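Local coordinates for RNA-binding protein (Porphyromonas gingivalis W83, PDB 7JLY) that probably binds RNA through a single RNA recognition motif, an antiparallel beta-sheet backed by two helices, at residues A[3-8]-A[55-60]; A[8-13]-A[17-22]; A[32-37]-A[41-46]; A[62-67]-A[72-77]. One frame throughout, in Å; residues are numbered along the deposited sequence.

Overall arrangement
All four interactions belong to one RNA recognition motif of β1-α1-β2-β3-α2-β4 order. Interaction 1 packs helix 54-64 behind central strand 3-8, and nested within the chain it spans are interaction 2, where strand 3-8 leads into helix 16-23, and interaction 3, the turn from strand 29-36 toward strand 46-51. Interaction 4 follows, taking the end of helix 54-64 back to strand 72-78, a neighbour of 3-8. The centres of interactions 1 and 4 are about 10 Å apart, as are those of 2 and 3, whereas 1 and 3 lie about 18 Å apart. Together they cover both helices and the loops joining strands and helices, the frame that presents the probable RNA-binding face.

Interaction 1. Residues A[3-8]-A[55-60]; sequences MNIYVG and NDARRA
M3 sets its CG trans to its own backbone nitrogen (chi1 177°), which lays the thioether along the methyl of A57, and a bend at the CG-SD bond (chi3 -61°) then swings CE out to R58. The CB of M3 stands 3.6 Å from CB of A57, while SD of M3 passes 3.8 Å from that same CB. I5 approaches further along the strand with its long branch, which extends so that CD1 comes to 3.9 Å from A57 CB. One methyl is therefore shared by two strand residues on the same side of the sheet, and the smallness of alanine allows the helix to run close, its axis 8.7 Å from that of the strand and nearly parallel to it, at 19°.

The R58 side chain leaves the helix away from the strand, but its extended chain brings the guanidinium across M3 at about a right angle. CE of M3 rests over one face of the guanidinium, 3.5 Å above its plane and toward the rim, with NH2 of R58 3.7 Å from that methyl. The charge itself is answered by E54, a residue seen to bind calcium in crystals of this protein, through a salt bridge from R58 NH2. With no hydrogen bond across the contact, cohesion here is dispersive, and the flexible, polarisable methionine can serve both the apolar core and the flat face of a cation.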
# COMPACT_ATOMS: atom_id res chain seq x y z
N MET A 3 -6.28 -0.13 -10.18
CA MET A 3 -6.71 0.56 -8.96
C MET A 3 -5.51 1.01 -8.14
O MET A 3 -4.56 0.25 -7.94
CB MET A 3 -7.63 -0.32 -8.10
CG MET A 3 -8.02 0.37 -6.78
SD MET A 3 -9.43 -0.35 -5.90
CE MET A 3 -10.72 -0.16 -7.12
N ASN A 4 -5.58 2.25 -7.68
CA ASN A 4 -4.62 2.84 -6.76
C ASN A 4 -5.07 2.54 -5.34
O ASN A 4 -6.25 2.74 -5.01
CB ASN A 4 -4.51 4.35 -7.01
CG ASN A 4 -3.24 4.98 -6.43
OD1 ASN A 4 -2.21 4.32 -6.26
ND2 ASN A 4 -3.32 6.28 -6.14
N ILE A 5 -4.16 2.04 -4.52
CA ILE A 5 -4.48 1.65 -3.15
C ILE A 5 -3.65 2.45 -2.18
O ILE A 5 -2.42 2.47 -2.28
CB ILE A 5 -4.23 0.15 -2.91
CG1 ILE A 5 -4.97 -0.69 -3.96
CG2 ILE A 5 -4.68 -0.25 -1.49
CD1 ILE A 5 -4.74 -2.17 -3.82
N TYR A 6 -4.33 3.11 -1.25
CA TYR A 6 -3.68 3.81 -0.15
C TYR A 6 -3.35 2.82 0.95
O TYR A 6 -4.22 2.08 1.37
CB TYR A 6 -4.62 4.90 0.39
CG TYR A 6 -4.05 5.79 1.49
CD1 TYR A 6 -4.04 5.37 2.82
CD2 TYR A 6 -3.56 7.07 1.21
CE1 TYR A 6 -3.55 6.18 3.83
CE2 TYR A 6 -3.07 7.89 2.21
CZ TYR A 6 -3.07 7.44 3.53
OH TYR A 6 -2.58 8.25 4.54
N VAL A 7 -2.10 2.81 1.41
CA VAL A 7 -1.75 2.00 2.58
C VAL A 7 -1.12 2.92 3.64
O VAL A 7 -0.14 3.60 3.37
CB VAL A 7 -0.78 0.84 2.24
CG1 VAL A 7 -0.72 -0.17 3.38
CG2 VAL A 7 -1.21 0.13 0.94
N GLY A 8 -1.68 2.92 4.85
CA GLY A 8 -1.25 3.88 5.86
C GLY A 8 -1.21 3.31 7.26
O GLY A 8 -1.47 2.12 7.44
N ASN A 55 -10.51 -5.81 -9.71
CA ASN A 55 -11.19 -6.83 -8.92
C ASN A 55 -10.25 -7.43 -7.87
O ASN A 55 -10.64 -7.59 -6.71
CB ASN A 55 -11.73 -7.92 -9.84
CG ASN A 55 -12.61 -8.90 -9.10
OD1 ASN A 55 -12.12 -9.82 -8.45
ND2 ASN A 55 -13.93 -8.71 -9.20
N ASP A 56 -9.01 -7.71 -8.26
CA ASP A 56 -8.02 -8.18 -7.30
C ASP A 56 -7.71 -7.14 -6.22
O ASP A 56 -7.50 -7.49 -5.06
CB ASP A 56 -6.74 -8.61 -8.03
CG ASP A 56 -6.91 -9.91 -8.80
OD1 ASP A 56 -7.78 -10.73 -8.43
OD2 ASP A 56 -6.18 -10.13 -9.80
N ALA A 57 -7.69 -5.86 -6.60
CA ALA A 57 -7.44 -4.77 -5.65
C ALA A 57 -8.55 -4.71 -4.60
O ALA A 57 -8.28 -4.60 -3.40
CB ALA A 57 -7.32 -3.44 -6.39
N ARG A 58 -9.80 -4.75 -5.05
CA ARG A 58 -10.94 -4.75 -4.12
C ARG A 58 -10.88 -5.96 -3.20
O ARG A 58 -11.22 -5.87 -2.02
CB ARG A 58 -12.26 -4.72 -4.89
CG ARG A 58 -12.44 -3.42 -5.68
CD ARG A 58 -13.87 -3.21 -6.17
NE ARG A 58 -14.00 -1.93 -6.87
CZ ARG A 58 -13.90 -1.78 -8.19
NH1 ARG A 58 -13.67 -2.84 -8.96
NH2 ARG A 58 -14.03 -0.58 -8.74
N ARG A 59 -10.45 -7.10 -3.74
CA ARG A 59 -10.30 -8.31 -2.93
C ARG A 59 -9.22 -8.10 -1.87
O ARG A 59 -9.39 -8.49 -0.71
CB ARG A 59 -9.96 -9.51 -3.81
CG ARG A 59 -9.41 -10.69 -3.05
CD ARG A 59 -8.92 -11.77 -4.01
NE ARG A 59 -10.03 -12.36 -4.74
CZ ARG A 59 -10.76 -13.37 -4.27
NH1 ARG A 59 -10.47 -13.88 -3.07
NH2 ARG A 59 -11.75 -13.88 -4.98
N ALA A 60 -8.11 -7.48 -2.26
CA ALA A 60 -7.01 -7.26 -1.31
C ALA A 60 -7.48 -6.35 -0.18
O ALA A 60 -7.21 -6.61 0.99
CB ALA A 60 -5.79 -6.67 -2.01

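Interaction 2. Residues A[8-13]-A[17-22]; sequences GNLNYR and EDLTGL
The flat carboxylate of D18 comes up to the R13 carbonyl without bonding to it: OD2 of D18 lies 3.8 Å from O of R13, and both are acceptors. What holds this carboxylate is R15, whose NE makes a salt bridge to D18 OD2, while the R13 guanidinium stays farther off, its NH1 6.5 Å from D18 OD2. Within the loop, the ring of Y12 has the carbonyl O of L10 over one face, 4.3 Å above the plane and toward the rim.

Apolar contact comes from two leucines that reach toward each other tip to tip, CD1 of L10 meeting CD2 of L19 at 4.1 Å. In L19 the CG lies trans to the carbonyl carbon (chi1 -68°), which carries the branched end from the helix toward the loop. Leucine suits both places, since its methyls sit far enough from the backbone to bridge the CA atoms of L10 and L19, 9.9 Å apart. L74 also touches L10, and V34 touches L19, making this pair part of the core beneath the sheet.

The loop braces itself with an Asx turn: OD1 of N11 accepts from N of R13 at 2.9 Å, the donor tilted 29° from the carbonyl plane. Asparagine fits because its short side chain can stand in for a backbone carbonyl. This is the β1-α1 connection of the RNA recognition motif; it continues from the conserved RNP2 sequence, which takes in the end of strand 3-8 together with N9 and L10.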
# COMPACT_ATOMS: atom_id res chain seq x y z
N GLY A 8 -1.68 2.92 4.85
CA GLY A 8 -1.25 3.88 5.86
C GLY A 8 -1.21 3.31 7.26
O GLY A 8 -1.47 2.12 7.44
N ASN A 9 -0.88 4.16 8.24
CA ASN A 9 -0.59 3.74 9.61
C ASN A 9 0.51 2.68 9.66
O ASN A 9 0.49 1.76 10.50
CB ASN A 9 -1.84 3.22 10.31
CG ASN A 9 -1.67 3.16 11.80
OD1 ASN A 9 -0.99 4.00 12.36
ND2 ASN A 9 -2.23 2.14 12.44
N LEU A 10 1.48 2.81 8.76
CA LEU A 10 2.53 1.80 8.61
C LEU A 10 3.63 1.94 9.65
O LEU A 10 4.05 3.05 9.96
CB LEU A 10 3.15 1.89 7.21
CG LEU A 10 2.23 1.57 6.03
CD1 LEU A 10 2.95 1.85 4.71
CD2 LEU A 10 1.80 0.11 6.09
N ASN A 11 4.08 0.81 10.19
CA ASN A 11 5.37 0.73 10.86
C ASN A 11 6.40 1.45 9.99
O ASN A 11 6.46 1.23 8.78
CB ASN A 11 5.74 -0.75 11.08
CG ASN A 11 7.00 -0.94 11.93
OD1 ASN A 11 7.98 -0.19 11.84
ND2 ASN A 11 6.98 -1.98 12.76
N TYR A 12 7.19 2.35 10.58
CA TYR A 12 8.11 3.15 9.76
C TYR A 12 9.20 2.30 9.10
O TYR A 12 9.90 2.77 8.20
CB TYR A 12 8.74 4.26 10.60
CG TYR A 12 7.77 5.33 11.01
CD1 TYR A 12 7.08 6.09 10.06
CD2 TYR A 12 7.53 5.61 12.35
CE1 TYR A 12 6.20 7.07 10.43
CE2 TYR A 12 6.65 6.59 12.72
CZ TYR A 12 5.98 7.33 11.76
OH TYR A 12 5.09 8.32 12.15
N ARG A 13 9.32 1.04 9.53
CA ARG A 13 10.25 0.11 8.90
C ARG A 13 9.67 -0.51 7.62
O ARG A 13 10.39 -1.18 6.88
CB ARG A 13 10.63 -1.02 9.87
CG ARG A 13 11.43 -0.55 11.08
CD ARG A 13 11.79 -1.74 11.98
NE ARG A 13 12.87 -2.56 11.42
CZ ARG A 13 12.68 -3.70 10.76
NH1 ARG A 13 11.46 -4.17 10.57
NH2 ARG A 13 13.72 -4.37 10.29
N GLU A 17 9.22 -2.79 -0.87
CA GLU A 17 9.20 -4.20 -1.24
C GLU A 17 8.27 -4.98 -0.31
O GLU A 17 7.68 -5.97 -0.72
CB GLU A 17 10.60 -4.81 -1.24
CG GLU A 17 11.15 -5.14 0.12
CD GLU A 17 12.28 -6.15 0.03
OE1 GLU A 17 12.02 -7.36 0.21
OE2 GLU A 17 13.43 -5.72 -0.23
N ASP A 18 8.10 -4.51 0.92
CA ASP A 18 7.15 -5.11 1.84
C ASP A 18 5.70 -4.87 1.40
O ASP A 18 4.85 -5.75 1.57
CB ASP A 18 7.37 -4.57 3.25
CG ASP A 18 8.79 -4.80 3.74
OD1 ASP A 18 9.33 -5.89 3.47
OD2 ASP A 18 9.37 -3.90 4.39
N LEU A 19 5.43 -3.69 0.85
CA LEU A 19 4.09 -3.39 0.33
C LEU A 19 3.79 -4.23 -0.89
O LEU A 19 2.71 -4.77 -1.03
CB LEU A 19 3.94 -1.91 -0.00
CG LEU A 19 3.97 -0.98 1.20
CD1 LEU A 19 3.71 0.44 0.75
CD2 LEU A 19 2.91 -1.40 2.23
N THR A 20 4.76 -4.33 -1.79
CA THR A 20 4.59 -5.18 -2.96
C THR A 20 4.39 -6.62 -2.52
O THR A 20 3.52 -7.31 -3.05
CB THR A 20 5.80 -5.10 -3.90
OG1 THR A 20 5.97 -3.74 -4.35
CG2 THR A 20 5.58 -6.00 -5.10
N GLY A 21 5.18 -7.06 -1.54
CA GLY A 21 5.10 -8.44 -1.07
C GLY A 21 3.72 -8.77 -0.53
O GLY A 21 3.19 -9.88 -0.73
N LEU A 22 3.13 -7.80 0.16
CA LEU A 22 1.81 -7.93 0.74
C LEU A 22 0.72 -7.99 -0.33
O LEU A 22 -0.12 -8.90 -0.33
CB LEU A 22 1.55 -6.76 1.69
CG LEU A 22 0.24 -6.81 2.48
CD1 LEU A 22 0.21 -8.03 3.38
CD2 LEU A 22 0.05 -5.52 3.30

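Interaction 3. Residues A[32-37]-A[41-46]; sequences ARVITD and GRSRGF
T36 and S43 form an antiparallel, non-hydrogen-bonded pair, flanked by R44 N to I35 O and D37 N to R42 O, both bonds 2.9 Å long. This is the β2-β3 turn of the RNA recognition motif, and R44, G45 and F46 open its RNP1 sequence. The chain turns a corner at G45, after which F46 O accepts a hydrogen bond from I35 N at 2.9 Å; the backbone angles at G45 would force a CB against the preceding carbonyl, so glycine belongs here. S43 OG steadies the corner by accepting from G45 N, an ST turn.

I35 carries the side-chain contact. Its CG1 sits over a face of the F46 ring, 4.0 Å from the centroid and 27° off the normal, a CH-pi contact that suits a branched aliphatic on a flat aromatic. F46 places its ring there by holding CG between its backbone nitrogen and carbonyl carbon (chi1 77°). CE1 of F46 lies over the centre of the R44 guanidinium, 3.7 Å from its plane. Because Y6 also meets F46, these rings form part of the aromatic surface that, in relatives, contacts RNA.

Nearer the loop, V34 CG1 packs on S43 OG and the T36 methyl on the G41 carbonyl. D37 OD2 accepts from the backbone nitrogens of E39 and T40 within the turn. Elsewhere along the pair, a water donates to T36 O at 2.8 Å and accepts from R44 NH1.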
# COMPACT_ATOMS: atom_id res chain seq x y z
N ALA A 32 4.70 0.55 -6.52
CA ALA A 32 4.65 0.64 -5.06
C ALA A 32 5.54 1.79 -4.62
O ALA A 32 6.70 1.90 -5.05
CB ALA A 32 5.10 -0.68 -4.42
N ARG A 33 4.99 2.67 -3.79
CA ARG A 33 5.70 3.87 -3.37
C ARG A 33 5.45 4.10 -1.89
O ARG A 33 4.31 4.08 -1.46
CB ARG A 33 5.24 5.10 -4.17
CG ARG A 33 5.29 4.95 -5.68
CD ARG A 33 4.87 6.24 -6.38
NE ARG A 33 3.43 6.46 -6.37
CZ ARG A 33 2.84 7.59 -6.01
NH1 ARG A 33 3.57 8.63 -5.60
NH2 ARG A 33 1.51 7.70 -6.04
N VAL A 34 6.51 4.31 -1.12
CA VAL A 34 6.36 4.80 0.25
C VAL A 34 6.68 6.28 0.22
O VAL A 34 7.70 6.69 -0.32
CB VAL A 34 7.29 4.09 1.25
CG1 VAL A 34 7.28 4.83 2.59
CG2 VAL A 34 6.89 2.62 1.43
N ILE A 35 5.78 7.10 0.76
CA ILE A 35 5.98 8.54 0.76
C ILE A 35 6.94 8.89 1.88
O ILE A 35 6.79 8.41 3.00
CB ILE A 35 4.66 9.32 0.95
CG1 ILE A 35 3.63 8.91 -0.10
CG2 ILE A 35 4.92 10.83 0.92
CD1 ILE A 35 4.14 9.03 -1.53
N THR A 36 7.93 9.73 1.57
CA THR A 36 8.98 10.04 2.53
C THR A 36 9.08 11.53 2.79
O THR A 36 8.60 12.34 1.98
CB THR A 36 10.34 9.56 2.04
OG1 THR A 36 10.61 10.18 0.77
CG2 THR A 36 10.37 8.04 1.89
N ASP A 37 9.71 11.89 3.91
CA ASP A 37 9.99 13.28 4.24
C ASP A 37 10.98 13.84 3.24
O ASP A 37 11.94 13.16 2.88
CB ASP A 37 10.54 13.40 5.67
CG ASP A 37 10.84 14.84 6.08
OD1 ASP A 37 9.91 15.55 6.52
OD2 ASP A 37 12.00 15.27 5.95
N GLY A 41 14.33 11.90 4.07
CA GLY A 41 14.22 10.75 3.20
C GLY A 41 13.53 9.57 3.87
O GLY A 41 13.40 8.49 3.30
N ARG A 42 13.05 9.80 5.09
CA ARG A 42 12.47 8.72 5.88
C ARG A 42 10.96 8.58 5.69
O ARG A 42 10.25 9.56 5.46
CB ARG A 42 12.80 8.93 7.36
CG ARG A 42 14.29 8.94 7.63
CD ARG A 42 14.62 9.35 9.06
NE ARG A 42 14.27 8.31 10.03
CZ ARG A 42 14.69 8.34 11.29
NH1 ARG A 42 15.47 9.33 11.71
NH2 ARG A 42 14.35 7.37 12.13
N SER A 43 10.48 7.35 5.80
CA SER A 43 9.07 7.04 5.62
C SER A 43 8.17 7.93 6.46
O SER A 43 8.48 8.23 7.62
CB SER A 43 8.83 5.57 5.98
OG SER A 43 7.46 5.33 6.23
N ARG A 44 7.05 8.36 5.88
CA ARG A 44 6.03 9.10 6.61
C ARG A 44 4.89 8.18 7.05
O ARG A 44 3.88 8.64 7.60
CB ARG A 44 5.47 10.24 5.76
CG ARG A 44 6.47 11.38 5.55
CD ARG A 44 5.86 12.45 4.66
NE ARG A 44 4.57 12.89 5.17
CZ ARG A 44 3.64 13.52 4.46
NH1 ARG A 44 3.86 13.82 3.18
NH2 ARG A 44 2.50 13.87 5.02
N GLY A 45 5.06 6.87 6.82
CA GLY A 45 4.15 5.88 7.36
C GLY A 45 3.00 5.51 6.43
O GLY A 45 2.08 4.80 6.83
N PHE A 46 3.06 5.99 5.20
CA PHE A 46 2.02 5.66 4.24
C PHE A 46 2.56 5.63 2.81
O PHE A 46 3.66 6.10 2.53
CB PHE A 46 0.85 6.64 4.34
CG PHE A 46 1.10 7.99 3.71
CD1 PHE A 46 1.88 8.94 4.34
CD2 PHE A 46 0.49 8.32 2.50
CE1 PHE A 46 2.08 10.19 3.76
CE2 PHE A 46 0.69 9.57 1.92
CZ PHE A 46 1.48 10.51 2.56
O HOH W 1 6.50 14.15 1.83

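Interaction 4. Residues A[62-67]-A[72-77]; sequences EELFDQ and RKLIVK
L64 supplies the apolar contact, packing its CB against CD1 of L74 at 4.2 Å and against CG2 of short, branched V76 at 4.3 Å. All three are buried: the leucine near the helix end, the inward-pointing L74 at the break in strand 72-78, and V76 close this part of the core, with L22 and L23 of helix 16-23 also against L64.

Of the hydrogen bonds, the direct one runs from L74 N to Q67 O at 2.8 Å, close to straight and nearly along the C=O axis. A water adds a second link, accepting from D66 N and donating to L74 O, each at 2.7 Å, thereby joining two backbone groups that stand too far apart to bond. Q67 NE2 turns back to E63 O in the last helical turn, approaching from above the carbonyl plane; the long amide of glutamine gives it that reach.

Charge adds a weaker tie. The D66 carboxylate and K73 cross obliquely, with CD of K73 3.3 Å from D66 OD1, but K73 NZ remains 4.0 Å from that oxygen, a long salt bridge at the surface.

L64 to Q67 is a type II beta turn whose third residue, D66, takes the positive phi (74°) such turns require. It ends helix 54-64 and leads through strand 68-69 into strand 72-78, the hairpin-like α2-β4 connection of the RNA recognition motif.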
# COMPACT_ATOMS: atom_id res chain seq x y z
N GLU A 62 -10.50 -5.94 0.92
CA GLU A 62 -11.50 -6.63 1.74
C GLU A 62 -10.84 -7.61 2.71
O GLU A 62 -11.25 -7.75 3.86
CB GLU A 62 -12.50 -7.36 0.84
CG GLU A 62 -13.53 -8.23 1.58
CD GLU A 62 -14.62 -7.41 2.23
OE1 GLU A 62 -14.71 -6.18 1.96
OE2 GLU A 62 -15.40 -7.99 3.02
N GLU A 63 -9.80 -8.29 2.23
CA GLU A 63 -9.10 -9.24 3.08
C GLU A 63 -8.25 -8.51 4.12
O GLU A 63 -8.25 -8.86 5.31
CB GLU A 63 -8.21 -10.18 2.25
CG GLU A 63 -7.27 -11.03 3.11
CD GLU A 63 -6.78 -12.27 2.42
OE1 GLU A 63 -7.50 -12.78 1.52
OE2 GLU A 63 -5.67 -12.74 2.77
N LEU A 64 -7.54 -7.49 3.68
CA LEU A 64 -6.55 -6.86 4.55
C LEU A 64 -7.15 -5.90 5.56
O LEU A 64 -6.49 -5.55 6.54
CB LEU A 64 -5.50 -6.12 3.71
CG LEU A 64 -4.55 -7.02 2.91
CD1 LEU A 64 -3.68 -6.17 2.01
CD2 LEU A 64 -3.68 -7.87 3.83
N PHE A 65 -8.40 -5.48 5.32
CA PHE A 65 -9.07 -4.52 6.20
C PHE A 65 -8.96 -4.88 7.68
O PHE A 65 -9.31 -5.99 8.09
CB PHE A 65 -10.56 -4.38 5.82
CG PHE A 65 -11.33 -3.47 6.74
CD1 PHE A 65 -11.20 -2.09 6.64
CD2 PHE A 65 -12.16 -3.99 7.72
CE1 PHE A 65 -11.90 -1.24 7.49
CE2 PHE A 65 -12.86 -3.14 8.58
CZ PHE A 65 -12.72 -1.77 8.46
N ASP A 66 -8.43 -3.93 8.46
CA ASP A 66 -8.37 -4.02 9.92
C ASP A 66 -7.32 -5.01 10.44
O ASP A 66 -7.20 -5.20 11.64
CB ASP A 66 -9.74 -4.39 10.49
CG ASP A 66 -10.08 -3.64 11.75
OD1 ASP A 66 -9.98 -2.39 11.75
OD2 ASP A 66 -10.45 -4.31 12.75
N GLN A 67 -6.56 -5.64 9.55
CA GLN A 67 -5.51 -6.54 9.99
C GLN A 67 -4.29 -5.75 10.47
O GLN A 67 -4.02 -4.66 9.99
CB GLN A 67 -5.10 -7.50 8.87
CG GLN A 67 -6.14 -8.56 8.55
CD GLN A 67 -5.53 -9.71 7.77
OE1 GLN A 67 -4.48 -10.24 8.15
NE2 GLN A 67 -6.17 -10.09 6.67
N ARG A 72 1.13 -2.88 13.47
CA ARG A 72 0.17 -1.76 13.42
C ARG A 72 -1.04 -2.07 12.53
O ARG A 72 -0.91 -2.69 11.48
CB ARG A 72 0.85 -0.48 12.92
CG ARG A 72 1.99 0.02 13.80
CD ARG A 72 2.35 1.47 13.50
NE ARG A 72 1.23 2.37 13.76
CZ ARG A 72 0.94 2.89 14.96
NH1 ARG A 72 1.71 2.61 16.01
NH2 ARG A 72 -0.11 3.69 15.10
N LYS A 73 -2.20 -1.62 12.96
CA LYS A 73 -3.43 -1.85 12.21
C LYS A 73 -3.38 -1.13 10.86
O LYS A 73 -3.23 0.10 10.80
CB LYS A 73 -4.64 -1.39 13.02
CG LYS A 73 -5.97 -1.64 12.31
CD LYS A 73 -7.14 -1.58 13.28
CE LYS A 73 -7.34 -0.18 13.82
NZ LYS A 73 -8.54 -0.15 14.72
N LEU A 74 -3.47 -1.88 9.77
CA LEU A 74 -3.43 -1.29 8.44
C LEU A 74 -4.54 -0.29 8.17
O LEU A 74 -5.70 -0.47 8.60
CB LEU A 74 -3.51 -2.37 7.36
CG LEU A 74 -2.28 -3.23 7.15
CD1 LEU A 74 -2.66 -4.46 6.34
CD2 LEU A 74 -1.20 -2.44 6.41
N ILE A 75 -4.18 0.78 7.47
CA ILE A 75 -5.14 1.54 6.69
C ILE A 75 -4.99 1.03 5.27
O ILE A 75 -3.90 1.11 4.72
CB ILE A 75 -4.85 3.05 6.69
CG1 ILE A 75 -4.91 3.63 8.11
CG2 ILE A 75 -5.82 3.76 5.74
CD1 ILE A 75 -4.52 5.13 8.18
N VAL A 76 -6.05 0.46 4.69
CA VAL A 76 -5.99 -0.02 3.31
C VAL A 76 -7.30 0.34 2.61
O VAL A 76 -8.37 -0.15 2.99
CB VAL A 76 -5.75 -1.55 3.20
CG1 VAL A 76 -5.58 -1.94 1.74
CG2 VAL A 76 -4.54 -1.97 3.97
N LYS A 77 -7.21 1.18 1.60
CA LYS A 77 -8.41 1.76 1.01
C LYS A 77 -8.15 2.17 -0.43
O LYS A 77 -7.01 2.48 -0.80
CB LYS A 77 -8.89 2.96 1.84
CG LYS A 77 -7.93 4.14 1.86
CD LYS A 77 -8.42 5.30 2.75
CE LYS A 77 -7.34 6.40 2.89
NZ LYS A 77 -7.70 7.45 3.89
O HOH W 2 -8.19 -1.28 7.82